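Local atomic coordinates of aminoglycoside phosphotransferase (Mycobacterium smegmatis, PDB entry 6EF6), a protein that phosphorylates (S)-1-amino-2-propanol, serving as the kinase of the aminoacetone utilization microcompartment. Residues F271-P276 and L312-W317; E194-S199 and S333-S338; A202-A207 and F306-R311; H179-T184 and G188-A193; H212-E217 and D349-T354. All coordinates share one frame; numbering follows the deposited sequence. Where two conformers were deposited one is given.

Contact 1 (F271-P276 and L312-W317). With JFN ((2R)-1-methoxypropan-2-amine), chain C.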
# COMPACT_ATOMS: atom_id res chain seq x y z
N PHE A 271 7.22 0.58 8.15
CA PHE A 271 7.30 0.47 9.62
C PHE A 271 8.58 -0.20 10.15
O PHE A 271 8.81 -0.19 11.37
CB PHE A 271 6.08 -0.22 10.24
CG PHE A 271 4.81 0.53 10.00
CD1 PHE A 271 4.57 1.77 10.57
CD2 PHE A 271 3.85 0.01 9.12
CE1 PHE A 271 3.39 2.48 10.34
CE2 PHE A 271 2.67 0.73 8.89
CZ PHE A 271 2.46 1.94 9.47
N ILE A 272 9.40 -0.74 9.27
CA ILE A 272 10.59 -1.50 9.59
C ILE A 272 11.83 -0.90 8.92
O ILE A 272 12.86 -1.56 8.81
CB ILE A 272 10.43 -3.03 9.33
CG1 ILE A 272 10.09 -3.33 7.87
CG2 ILE A 272 9.40 -3.63 10.24
CD1 ILE A 272 10.04 -4.85 7.54
N GLU A 273 11.72 0.37 8.50
CA GLU A 273 12.77 1.05 7.75
C GLU A 273 14.06 1.17 8.53
O GLU A 273 15.13 1.32 7.94
CB GLU A 273 12.29 2.44 7.28
CG GLU A 273 10.97 2.44 6.52
CD GLU A 273 9.68 2.55 7.33
OE1 GLU A 273 9.76 2.46 8.59
OE2 GLU A 273 8.64 2.69 6.71
N HIS A 274 13.97 1.22 9.86
CA HIS A 274 15.10 1.41 10.77
C HIS A 274 15.79 0.11 11.15
O HIS A 274 16.76 0.11 11.92
CB HIS A 274 14.55 2.12 12.03
CG HIS A 274 13.48 1.30 12.71
ND1 HIS A 274 12.20 1.12 12.21
CD2 HIS A 274 13.57 0.49 13.80
CE1 HIS A 274 11.53 0.30 12.99
NE2 HIS A 274 12.34 -0.11 13.96
N ASP A 275 15.34 -1.01 10.63
CA ASP A 275 15.95 -2.26 11.02
C ASP A 275 17.37 -2.36 10.43
O ASP A 275 17.57 -2.05 9.24
CB ASP A 275 15.07 -3.42 10.50
CG ASP A 275 15.46 -4.73 11.08
OD1 ASP A 275 16.55 -5.31 10.74
OD2 ASP A 275 14.68 -5.29 11.91
N PRO A 276 18.34 -2.89 11.18
CA PRO A 276 19.71 -3.00 10.65
C PRO A 276 19.86 -3.95 9.47
O PRO A 276 20.89 -3.92 8.80
CB PRO A 276 20.53 -3.48 11.85
CG PRO A 276 19.67 -3.27 13.01
CD PRO A 276 18.25 -3.26 12.59
N LEU A 312 8.60 9.21 6.19
CA LEU A 312 7.93 10.47 6.55
C LEU A 312 6.44 10.34 6.40
O LEU A 312 5.69 10.87 7.20
CB LEU A 312 8.47 11.63 5.72
CG LEU A 312 9.92 12.04 5.97
CD1 LEU A 312 10.29 13.20 5.01
CD2 LEU A 312 10.06 12.47 7.40
N LEU A 313 5.99 9.69 5.32
CA LEU A 313 4.58 9.46 5.15
C LEU A 313 3.95 8.70 6.30
O LEU A 313 2.84 9.00 6.72
CB LEU A 313 4.28 8.79 3.82
CG LEU A 313 4.26 9.69 2.62
CD1 LEU A 313 4.43 8.87 1.34
CD2 LEU A 313 2.99 10.57 2.55
N LEU A 314 4.61 7.62 6.73
CA LEU A 314 4.08 6.83 7.83
C LEU A 314 4.16 7.55 9.17
O LEU A 314 3.31 7.33 10.03
CB LEU A 314 4.77 5.46 7.89
CG LEU A 314 4.48 4.55 6.69
CD1 LEU A 314 5.27 3.26 6.85
CD2 LEU A 314 3.01 4.28 6.54
N LEU A 315 5.14 8.42 9.34
CA LEU A 315 5.16 9.27 10.53
C LEU A 315 3.98 10.25 10.54
O LEU A 315 3.32 10.41 11.55
CB LEU A 315 6.50 10.02 10.54
CG LEU A 315 6.76 10.97 11.71
CD1 LEU A 315 6.65 10.30 13.08
CD2 LEU A 315 8.16 11.58 11.56
N ALA A 316 3.66 10.81 9.36
CA ALA A 316 2.46 11.63 9.24
C ALA A 316 1.21 10.81 9.55
O ALA A 316 0.35 11.26 10.30
CB ALA A 316 2.39 12.17 7.83
N TRP A 317 1.11 9.61 8.95
CA TRP A 317 -0.05 8.77 9.22
C TRP A 317 -0.18 8.47 10.71
O TRP A 317 -1.27 8.56 11.30
CB TRP A 317 0.09 7.49 8.39
CG TRP A 317 -1.04 6.59 8.51
CD1 TRP A 317 -2.20 6.61 7.77
CD2 TRP A 317 -1.17 5.52 9.44
NE1 TRP A 317 -3.04 5.61 8.19
CE2 TRP A 317 -2.43 4.93 9.22
CE3 TRP A 317 -0.33 5.00 10.43
CZ2 TRP A 317 -2.88 3.84 9.97
CZ3 TRP A 317 -0.78 3.93 11.17
CH2 TRP A 317 -2.04 3.35 10.93
C07 JFN C . -1.60 0.66 8.78
C08 JFN C . -1.26 3.18 6.08
C09 JFN C . -1.06 1.93 6.93
C15 JFN C . -0.52 3.01 4.76
N04 JFN C . -2.66 3.32 5.72
O02 JFN C . -1.55 1.96 8.22
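With chi1 at -61°, Phe271 sets its ring anti to its own carbonyl carbon, and Leu314 turns its branch the same way; the two side chains meet at about a right angle. Methyl CD1 of Leu314 sits 3.9 Å from the centroid of the Phe271 ring, only 4° off the ring normal: a CH-pi contact almost exactly over the centre of one face. The other methyl does different work, Leu314 CD2 meeting Phe271 CZ at the rim at 3.8 Å. These residues join the loop after helix 263-268 to helix 303-320, in the helical lobe of the aminoglycoside phosphotransferase fold, beside a bound (2R)-1-methoxypropan-2-amine. Trp317, one helical turn further on, brings CZ3 to 4.2 Å from Phe271 CZ. The ligand lies over one face of the Trp317 indole, with its carbon C08 displaced toward the rim. Glu273 also reaches the leucine, its OE2 3.4 Å from Leu314 CD1. The same oxygen accepts a weak bond from Phe271 N (2.9 Å), while Glu273 OE1 forms a salt bridge with Arg311 and a hydrogen bond with Tyr334.

Contact 2 (E194-S199 and S333-S338); sequences EGVGAS and SYAAGS. With NA (sodium ion), chain E.
One methyl group, CB of Ala335, receives everything that the loop of Glu194, Gly195 and Val196 lays against helix 325-347, and the loop answers largely with backbone. The nearest pair of CA atoms, Gly195 and Ala335, is 5.9 Å apart, a close approach made by residues with little or no side chain. Gly195 has a positive phi of 90°, and a side chain on such a backbone would press both on Ala335 CB and on the carbonyl O of Glu194; the glycine lets the chain lie flat against the helix instead. Carbonyl O of Gly195 rests 3.7 Å from Ala335 CB, and Val196 CG2 adds an apolar touch on the same methyl at 3.9 Å. The valine is turned for this: its CG1 is anti to the backbone N (chi1 -175°), which leaves CG2 as the branch facing the helix.

The carbonyl of Val196 has a separate task. Its O binds a sodium ion at 2.3 Å, sharing the metal with Gln191 O and three waters. Gly197 follows at the N-cap of helix 198-218, so metal site, helix start and packing against Ala335 fall within three consecutive residues. Beside the contact, Arg311 of helix 303-320 bonds to Tyr334 O and Ser338 OG of helix 325-347.

The chemistry implies a division of labour: between these two segments the contact is van der Waals packing, while the loop's conformation is probably steadied in part by the sodium, which would be expected to polarise the Val196 carbonyl.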
# COMPACT_ATOMS: atom_id res chain seq x y z
N GLU A 194 3.23 13.52 17.22
CA GLU A 194 3.83 13.49 18.55
C GLU A 194 5.24 12.98 18.48
O GLU A 194 5.56 12.08 17.69
CB GLU A 194 3.00 12.55 19.43
CG GLU A 194 1.62 13.04 19.79
CD GLU A 194 0.62 13.09 18.65
OE1 GLU A 194 0.84 12.45 17.60
OE2 GLU A 194 -0.42 13.78 18.84
N GLY A 195 6.13 13.61 19.23
CA GLY A 195 7.53 13.28 19.18
C GLY A 195 8.34 14.04 18.17
O GLY A 195 9.56 13.84 18.07
N VAL A 196 7.69 14.90 17.38
CA VAL A 196 8.39 15.66 16.35
C VAL A 196 8.57 17.11 16.81
O VAL A 196 7.77 18.01 16.48
CB VAL A 196 7.72 15.52 14.97
CG1 VAL A 196 8.56 16.25 13.88
CG2 VAL A 196 7.65 14.07 14.59
N GLY A 197 9.56 17.33 17.64
CA GLY A 197 9.82 18.62 18.23
C GLY A 197 10.90 19.37 17.50
O GLY A 197 11.14 19.16 16.31
N ALA A 198 11.58 20.26 18.20
CA ALA A 198 12.51 21.20 17.56
C ALA A 198 13.69 20.49 16.90
O ALA A 198 13.99 20.73 15.74
CB ALA A 198 12.98 22.22 18.60
N SER A 199 14.40 19.61 17.65
CA SER A 199 15.55 18.93 17.08
C SER A 199 15.16 17.96 15.99
O SER A 199 15.82 17.89 14.96
CB SER A 199 16.32 18.17 18.17
OG SER A 199 16.87 19.07 19.12
N SER A 333 8.85 7.02 19.56
CA SER A 333 9.90 6.09 19.13
C SER A 333 10.03 6.04 17.61
O SER A 333 11.16 6.02 17.10
CB SER A 333 9.64 4.72 19.70
OG SER A 333 9.74 4.72 21.12
N TYR A 334 8.93 6.08 16.89
CA TYR A 334 9.03 6.08 15.42
C TYR A 334 9.71 7.35 14.94
O TYR A 334 10.51 7.32 13.98
CB TYR A 334 7.66 5.89 14.80
CG TYR A 334 7.69 5.41 13.36
CD1 TYR A 334 8.06 4.10 13.06
CD2 TYR A 334 7.34 6.25 12.30
CE1 TYR A 334 8.10 3.65 11.74
CE2 TYR A 334 7.37 5.81 10.98
CZ TYR A 334 7.73 4.50 10.73
OH TYR A 334 7.72 4.13 9.40
N ALA A 335 9.37 8.47 15.54
CA ALA A 335 10.04 9.72 15.20
C ALA A 335 11.54 9.64 15.45
O ALA A 335 12.33 10.12 14.63
CB ALA A 335 9.43 10.86 15.96
N ALA A 336 11.95 9.05 16.57
CA ALA A 336 13.38 8.91 16.87
C ALA A 336 14.09 8.05 15.83
O ALA A 336 15.18 8.42 15.36
CB ALA A 336 13.59 8.38 18.28
N GLY A 337 13.47 6.94 15.42
CA GLY A 337 14.09 6.12 14.38
C GLY A 337 14.11 6.85 13.04
O GLY A 337 15.07 6.71 12.27
N SER A 338 13.14 7.72 12.78
CA SER A 338 13.14 8.51 11.55
C SER A 338 14.32 9.47 11.55
O SER A 338 14.94 9.71 10.50
CB SER A 338 11.84 9.28 11.42
OG SER A 338 10.69 8.44 11.46
NA NA E . 5.94 19.16 15.59
O HOH W 1 4.51 17.79 16.84
O HOH W 2 3.89 20.86 14.85
O HOH W 3 7.37 20.40 14.31

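Contact 3 (A202-A207 and F306-R311); sequences ALLTRA and FVFLRR
Ala207 and Phe308 make the closest approach between these two segments, CB of the alanine lying 3.5 Å from Phe308 CE2 and 3.6 Å from Phe308 CZ. The methyl comes in obliquely. At the edge of the same ring, near its plane, Leu204 CD2 stands 4.1 Å from Phe308 CZ. Since Leu204 and Ala207 are three residues apart, they present one side of their helix, and the end of the phenyl ring rests against both. The ring gets there because chi1 of Phe308 (-169°) extends CG away from the backbone N, carrying the side chain across a gap in which the nearest CA atoms, those of Ala207 and Phe308, are 8.5 Å apart.

This is helix-to-helix packing in the largely helical C-terminal lobe of the aminoglycoside phosphotransferase fold, between helix 198-218 and helix 303-320; the three residues that touch here are all buried and apolar.

A second shell surrounds the first. The six-membered ring of Trp190 backs the leucine, its CH2 3.5 Å from Leu204 CB, while helix 325-347 flanks the pair through Ser338 against Leu204 and Ala342 against Ala207. Further along the same interface Leu309 rests on Leu211 and Phe306 on Leu215. On another side of helix 303-320, Arg310 turns from this apolar seam to the ligand pocket, where it touches the bound amine and forms a salt bridge with Asp231, a residue of the second sodium site.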
# COMPACT_ATOMS: atom_id res chain seq x y z
N ALA A 202 14.21 19.79 12.74
CA ALA A 202 15.41 20.23 12.03
C ALA A 202 16.04 19.11 11.22
O ALA A 202 16.33 19.28 10.03
CB ALA A 202 16.39 20.83 13.02
N LEU A 203 16.31 17.95 11.85
CA LEU A 203 16.91 16.82 11.13
C LEU A 203 16.03 16.35 9.99
O LEU A 203 16.49 16.14 8.87
CB LEU A 203 17.14 15.65 12.09
CG LEU A 203 18.44 15.70 12.89
CD1 LEU A 203 18.41 14.65 13.95
CD2 LEU A 203 19.58 15.39 11.95
N LEU A 204 14.75 16.20 10.26
CA LEU A 204 13.84 15.62 9.30
C LEU A 204 13.59 16.59 8.16
O LEU A 204 13.44 16.19 7.00
CB LEU A 204 12.51 15.16 9.91
CG LEU A 204 12.67 14.02 10.95
CD1 LEU A 204 11.40 13.84 11.72
CD2 LEU A 204 13.08 12.74 10.30
N THR A 205 13.52 17.92 8.42
CA THR A 205 13.34 18.90 7.36
C THR A 205 14.56 18.97 6.47
O THR A 205 14.43 19.04 5.25
CB THR A 205 13.01 20.30 7.89
OG1 THR A 205 11.79 20.27 8.62
CG2 THR A 205 12.85 21.34 6.73
N ARG A 206 15.77 18.88 7.03
CA ARG A 206 16.95 18.94 6.18
C ARG A 206 17.00 17.74 5.26
O ARG A 206 17.30 17.88 4.07
CB ARG A 206 18.18 18.99 7.09
CG ARG A 206 19.47 19.41 6.37
CD ARG A 206 19.35 20.86 5.92
NE ARG A 206 20.61 21.46 5.46
CZ ARG A 206 20.72 22.30 4.43
NH1 ARG A 206 19.63 22.69 3.77
NH2 ARG A 206 21.90 22.81 4.09
N ALA A 207 16.70 16.55 5.78
CA ALA A 207 16.68 15.35 4.97
C ALA A 207 15.54 15.39 3.98
O ALA A 207 15.73 15.02 2.80
CB ALA A 207 16.59 14.10 5.86
N PHE A 306 13.46 6.61 -1.49
CA PHE A 306 12.10 6.13 -1.42
C PHE A 306 11.75 5.52 -0.07
O PHE A 306 10.60 5.60 0.35
CB PHE A 306 11.77 5.17 -2.59
CG PHE A 306 11.66 5.93 -3.91
CD1 PHE A 306 10.78 7.00 -4.02
CD2 PHE A 306 12.51 5.68 -4.97
CE1 PHE A 306 10.67 7.75 -5.17
CE2 PHE A 306 12.41 6.46 -6.18
CZ PHE A 306 11.52 7.52 -6.24
N VAL A 307 12.71 4.86 0.56
CA VAL A 307 12.51 4.41 1.94
C VAL A 307 12.22 5.61 2.84
O VAL A 307 11.32 5.57 3.68
CB VAL A 307 13.70 3.56 2.44
CG1 VAL A 307 13.54 3.23 3.90
CG2 VAL A 307 13.86 2.31 1.62
N PHE A 308 13.02 6.66 2.70
CA PHE A 308 12.85 7.86 3.53
C PHE A 308 11.53 8.58 3.26
O PHE A 308 10.86 9.02 4.18
CB PHE A 308 14.06 8.76 3.42
CG PHE A 308 14.04 9.85 4.46
CD1 PHE A 308 14.16 9.54 5.81
CD2 PHE A 308 13.83 11.18 4.15
CE1 PHE A 308 14.08 10.52 6.77
CE2 PHE A 308 13.78 12.16 5.14
CZ PHE A 308 13.90 11.82 6.43
N LEU A 309 11.10 8.61 2.00
CA LEU A 309 9.78 9.16 1.66
C LEU A 309 8.69 8.38 2.38
O LEU A 309 7.78 8.95 2.99
CB LEU A 309 9.58 9.10 0.13
CG LEU A 309 8.22 9.56 -0.37
CD1 LEU A 309 7.82 10.93 0.07
CD2 LEU A 309 8.11 9.45 -1.90
N ARG A 310 8.76 7.03 2.31
CA ARG A 310 7.75 6.22 3.02
C ARG A 310 7.79 6.48 4.53
O ARG A 310 6.73 6.54 5.17
CB ARG A 310 7.99 4.72 2.72
CG ARG A 310 7.01 3.80 3.36
CD ARG A 310 5.58 4.05 2.85
NE ARG A 310 4.68 2.94 3.16
CZ ARG A 310 3.43 2.80 2.79
NH1 ARG A 310 2.84 3.81 2.12
NH2 ARG A 310 2.71 1.72 3.11
N ARG A 311 8.99 6.58 5.09
CA ARG A 311 9.13 6.84 6.52
C ARG A 311 8.41 8.10 6.93
O ARG A 311 7.68 8.12 7.92
CB ARG A 311 10.59 6.96 6.87
CG ARG A 311 10.88 7.01 8.37
CD ARG A 311 10.71 5.64 9.04
NE ARG A 311 10.96 5.70 10.48
CZ ARG A 311 11.19 4.67 11.27
NH1 ARG A 311 11.25 3.45 10.74
NH2 ARG A 311 11.41 4.84 12.54

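Contact 4 (H179-T184 and G188-A193); sequences HCLGDT and GRWQDA. With NA (sodium ion), chain E.
At the edge of the Trp190 indole, near its plane, Leu181 CD2 lies 3.7 Å from Trp190 CD1, the two side chains crossing at about a right angle. One indole face carries the amide of Gln191, whose CD lies 3.4 Å above the ring plane, shifted toward the rim. That amide is itself the middle layer of three: the Arg189 guanidinium lies beyond it, with Gln191 CD 3.5 Å above the guanidinium plane. In that plane, at its edge, stand water 9 and Asp192 OD2, the latter a long salt-bridge partner 4.0 Å from Arg189 NE. A chi1 of 61° puts CG of Trp190 between the backbone N and the carbonyl carbon and lays the pyrrole edge beside Leu181; NE1 of the indole forms a hydrogen bond with Gln208 of helix 198-218.

The arrangement belongs to the connection between helix 177-180 and helix 198-218, whose second half winds into a short 3-10 turn at residues 190-192. The segments meet through water, backbone to backbone at water 4 and backbone to side chain at waters 6 and 9. Water 4 donates to Cys180 O at 3.0 Å and to Gly188 O at 2.9 Å. Water 6 links Leu181 O to Gln191 NE2, accepting from the amide at 3.1 Å, and water 9 joins Gly182 O to Arg189 NH1. The 3-10 turn also directs Gln191 O to a sodium ion at 2.2 Å. Two of the metal's waters are held from this side, water 1 donating to Ala193 O and water 2 to Asp192 OD1.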
# COMPACT_ATOMS: atom_id res chain seq x y z
N HIS A 179 1.20 15.76 -2.87
CA HIS A 179 0.23 14.99 -2.11
C HIS A 179 0.88 14.10 -1.06
O HIS A 179 0.16 13.44 -0.31
CB HIS A 179 -0.69 14.17 -3.03
CG HIS A 179 -1.55 15.02 -3.90
ND1 HIS A 179 -1.16 15.46 -5.14
CD2 HIS A 179 -2.74 15.63 -3.65
CE1 HIS A 179 -2.10 16.23 -5.66
NE2 HIS A 179 -3.05 16.37 -4.76
N CYS A 180 2.21 14.07 -1.00
CA CYS A 180 2.90 13.36 0.06
C CYS A 180 3.38 14.32 1.15
O CYS A 180 3.00 14.18 2.32
CB CYS A 180 4.12 12.61 -0.52
SG CYS A 180 3.74 11.21 -1.62
N LEU A 181 4.22 15.27 0.78
CA LEU A 181 4.93 16.16 1.70
C LEU A 181 4.72 17.63 1.40
O LEU A 181 5.11 18.46 2.22
CB LEU A 181 6.43 15.84 1.66
CG LEU A 181 6.77 14.39 1.95
CD1 LEU A 181 8.26 14.18 1.74
CD2 LEU A 181 6.40 14.02 3.36
N GLY A 182 4.10 17.99 0.29
CA GLY A 182 3.95 19.38 -0.09
C GLY A 182 2.68 20.04 0.41
O GLY A 182 2.29 19.87 1.56
N ASP A 183 2.00 20.73 -0.49
CA ASP A 183 0.90 21.60 -0.10
C ASP A 183 -0.43 20.89 0.16
O ASP A 183 -1.31 21.49 0.78
CB ASP A 183 0.65 22.64 -1.19
CG ASP A 183 1.65 23.76 -1.16
OD1 ASP A 183 2.22 24.02 -0.07
OD2 ASP A 183 1.87 24.39 -2.22
N THR A 184 -0.58 19.64 -0.25
CA THR A 184 -1.84 18.92 -0.11
C THR A 184 -1.57 17.50 0.41
O THR A 184 -1.90 16.51 -0.24
CB THR A 184 -2.57 18.91 -1.45
OG1 THR A 184 -2.61 20.25 -1.99
CG2 THR A 184 -4.00 18.41 -1.26
N GLY A 188 -1.65 14.05 6.09
CA GLY A 188 -1.30 15.12 7.01
C GLY A 188 0.20 15.39 7.02
O GLY A 188 0.97 14.86 6.25
N ARG A 189 0.60 16.24 7.96
CA ARG A 189 1.99 16.69 8.07
C ARG A 189 2.75 15.84 9.06
O ARG A 189 2.33 15.73 10.22
CB ARG A 189 2.02 18.15 8.56
CG ARG A 189 1.48 19.17 7.54
CD ARG A 189 1.41 20.63 8.02
NE ARG A 189 2.62 21.19 8.65
CZ ARG A 189 3.67 21.69 8.00
NH1 ARG A 189 3.72 21.70 6.66
NH2 ARG A 189 4.68 22.17 8.71
N TRP A 190 3.90 15.30 8.65
CA TRP A 190 4.75 14.59 9.61
C TRP A 190 5.22 15.52 10.71
O TRP A 190 5.43 15.10 11.87
CB TRP A 190 5.94 13.92 8.90
CG TRP A 190 6.86 14.88 8.19
CD1 TRP A 190 6.85 15.20 6.86
CD2 TRP A 190 7.91 15.68 8.76
NE1 TRP A 190 7.81 16.14 6.59
CE2 TRP A 190 8.49 16.44 7.74
CE3 TRP A 190 8.39 15.81 10.07
CZ2 TRP A 190 9.50 17.34 7.97
CZ3 TRP A 190 9.39 16.67 10.32
CH2 TRP A 190 9.95 17.44 9.28
N GLN A 191 5.28 16.82 10.43
CA GLN A 191 5.70 17.81 11.40
C GLN A 191 4.77 17.88 12.59
O GLN A 191 5.22 18.34 13.67
CB GLN A 191 5.79 19.19 10.77
CG GLN A 191 6.85 19.33 9.70
CD GLN A 191 6.36 19.10 8.29
OE1 GLN A 191 5.41 18.34 8.05
NE2 GLN A 191 6.99 19.78 7.36
N ASP A 192 3.52 17.44 12.44
CA ASP A 192 2.53 17.52 13.49
C ASP A 192 2.43 16.25 14.33
O ASP A 192 1.66 16.26 15.31
CB ASP A 192 1.15 17.84 12.87
CG ASP A 192 1.06 19.24 12.29
OD1 ASP A 192 1.76 20.16 12.76
OD2 ASP A 192 0.28 19.41 11.32
N ALA A 193 3.26 15.26 14.09
CA ALA A 193 3.20 14.03 14.86
C ALA A 193 3.77 14.26 16.26
O ALA A 193 4.71 15.02 16.45
CB ALA A 193 4.00 12.94 14.16
NA NA E . 5.94 19.16 15.59
O HOH W 4 0.84 13.06 3.99
O HOH W 5 3.66 15.07 5.44
O HOH W 6 6.75 19.29 4.30
O HOH W 7 4.42 17.79 5.46
O HOH W 8 3.10 19.68 4.00
O HOH W 9 1.65 21.19 4.39
O HOH W 2 3.89 20.86 14.85
O HOH W 1 4.51 17.79 16.84
O HOH W 3 7.37 20.40 14.31

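Contact 5 (H212-E217 and D349-T354); sequences HRKLEE and DGLRLT
Lys214 leaves helix 198-218 with CB pointing toward the chain's C-terminal tail and CG anti to its carbonyl carbon (chi1 -67°). The aliphatic part runs on over the backbone of the tail: CD comes 4.0 Å from Asp349 O and 4.1 Å from Gly350 CA. Gly350, at positive phi, allows this closeness, for the lysine chain lies where a CB would be. Here the chain bends, at chi3 (55°) and again at chi4 (61°), and CE lies 3.9 Å from Gly350 O. At the tip, NZ passes within 4.2 Å of Leu351 CD2 and gives a hydrogen bond of 2.9 Å to water 10, which donates onward to Asp349 O at 2.8 Å. The ammonium thus reaches Asp349 O through one water.

What the lysine meets is a helix ending. Helix 325-347 closes in a Schellman motif, with Gly350 N bonded to Tyr345 O and Asp349 N to Leu346 O, and Asp349, at positive phi, as the C-prime residue. The turn brings the carbonyls of Asp349 and Gly350 round to the lysine, whose positive charge would probably be favourable near a helix C-terminus. Tyr345 of that helix and Ser305 of helix 303-320 also touch the Lys214 side chain.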
# COMPACT_ATOMS: atom_id res chain seq x y z
N HIS A 212 13.68 16.14 -1.64
CA HIS A 212 12.96 16.91 -2.65
C HIS A 212 13.88 17.23 -3.83
O HIS A 212 13.50 17.07 -5.00
CB HIS A 212 12.42 18.21 -2.00
CG HIS A 212 11.37 18.90 -2.79
ND1 HIS A 212 10.83 20.10 -2.37
CD2 HIS A 212 10.77 18.60 -3.95
CE1 HIS A 212 9.92 20.49 -3.24
NE2 HIS A 212 9.87 19.61 -4.23
N ARG A 213 15.10 17.69 -3.55
CA ARG A 213 16.05 18.00 -4.61
C ARG A 213 16.40 16.75 -5.42
O ARG A 213 16.52 16.81 -6.64
CB ARG A 213 17.31 18.64 -4.03
CG ARG A 213 17.10 20.05 -3.46
CD ARG A 213 18.25 20.46 -2.51
NE ARG A 213 19.57 20.06 -2.97
CZ ARG A 213 20.63 19.92 -2.17
NH1 ARG A 213 21.80 19.56 -2.69
NH2 ARG A 213 20.53 20.13 -0.86
N LYS A 214 16.54 15.62 -4.77
CA LYS A 214 16.86 14.39 -5.48
C LYS A 214 15.71 13.94 -6.35
O LYS A 214 15.92 13.51 -7.48
CB LYS A 214 17.28 13.29 -4.51
CG LYS A 214 18.59 13.63 -3.85
CD LYS A 214 19.20 12.51 -3.09
CE LYS A 214 19.42 11.23 -3.89
NZ LYS A 214 20.33 11.39 -5.06
N LEU A 215 14.48 14.09 -5.87
CA LEU A 215 13.32 13.77 -6.68
C LEU A 215 13.15 14.70 -7.86
O LEU A 215 12.76 14.25 -8.95
CB LEU A 215 12.04 13.75 -5.84
CG LEU A 215 11.91 12.63 -4.80
CD1 LEU A 215 10.76 12.93 -3.89
CD2 LEU A 215 11.70 11.27 -5.48
N GLU A 216 13.48 15.98 -7.70
CA GLU A 216 13.41 16.91 -8.82
C GLU A 216 14.41 16.53 -9.90
O GLU A 216 14.11 16.64 -11.10
CB GLU A 216 13.65 18.34 -8.34
CG GLU A 216 12.44 18.91 -7.62
CD GLU A 216 12.68 20.34 -7.13
OE1 GLU A 216 13.86 20.78 -7.05
OE2 GLU A 216 11.68 21.02 -6.82
N GLU A 217 15.62 16.12 -9.50
CA GLU A 217 16.63 15.72 -10.46
C GLU A 217 16.26 14.40 -11.15
O GLU A 217 16.44 14.25 -12.38
CB GLU A 217 17.96 15.62 -9.74
CG GLU A 217 19.20 15.11 -10.51
CD GLU A 217 20.42 14.97 -9.58
OE1 GLU A 217 20.33 14.26 -8.54
OE2 GLU A 217 21.47 15.60 -9.85
N ASP A 349 24.79 12.07 1.53
CA ASP A 349 24.26 12.84 0.40
C ASP A 349 23.09 12.12 -0.26
O ASP A 349 22.89 12.19 -1.47
CB ASP A 349 25.35 13.18 -0.61
CG ASP A 349 24.93 14.29 -1.54
OD1 ASP A 349 24.15 15.16 -1.11
OD2 ASP A 349 25.39 14.30 -2.70
N GLY A 350 22.30 11.46 0.54
CA GLY A 350 21.11 10.78 0.11
C GLY A 350 21.31 9.40 -0.44
O GLY A 350 20.35 8.84 -0.96
N LEU A 351 22.51 8.85 -0.40
CA LEU A 351 22.78 7.58 -1.05
C LEU A 351 22.65 6.36 -0.15
O LEU A 351 22.61 5.24 -0.70
CB LEU A 351 24.18 7.59 -1.65
CG LEU A 351 24.36 8.62 -2.77
CD1 LEU A 351 25.71 8.42 -3.42
CD2 LEU A 351 23.24 8.55 -3.83
N ARG A 352 22.63 6.49 1.16
CA ARG A 352 22.57 5.34 2.06
C ARG A 352 21.80 5.64 3.35
O ARG A 352 21.86 6.75 3.90
CB ARG A 352 23.98 4.89 2.44
CG ARG A 352 24.82 4.51 1.27
CD ARG A 352 25.64 3.28 1.53
NE ARG A 352 26.64 3.53 2.56
CZ ARG A 352 27.74 4.25 2.37
NH1 ARG A 352 28.58 4.42 3.37
NH2 ARG A 352 27.99 4.80 1.19
N LEU A 353 21.01 4.67 3.81
CA LEU A 353 20.41 4.76 5.13
C LEU A 353 21.07 3.91 6.19
O LEU A 353 20.73 4.08 7.37
CB LEU A 353 18.92 4.38 5.09
CG LEU A 353 18.07 5.32 4.25
CD1 LEU A 353 16.68 4.76 4.19
CD2 LEU A 353 18.04 6.70 4.79
N THR A 354 21.94 3.01 5.82
CA THR A 354 22.65 2.19 6.79
C THR A 354 24.09 2.68 6.82
O THR A 354 24.54 3.38 5.89
CB THR A 354 22.57 0.70 6.43
OG1 THR A 354 23.07 0.47 5.11
CG2 THR A 354 21.11 0.23 6.50
OXT THR A 354 24.81 2.41 7.77
O HOH W 10 22.73 12.68 -4.20

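Contact 3 is the buried core of the set, wholly apolar, whereas contacts 1, 2, 4 and 5 are partly buried. Contacts 1, 4 and 5 mix packing with polar groups; contact 2 is packing against backbone, with its polar chemistry at the sodium. Helix 303-320 serves contacts 1 and 3, helix 198-218 serves contacts 3 and 5, and contact 2 uses the loop leading into it. Helix 325-347 enters contact 2 and ends just before the tail of contact 5. Arg311 ties contacts 1, 2 and 3 together by its polar bonds. Contacts 2 and 4 share one sodium ion and its three waters. Water bridges the segments in contacts 4 and 5, while contact 1 borders the bound amine through Trp317, and contact 3 sends Arg310 to it.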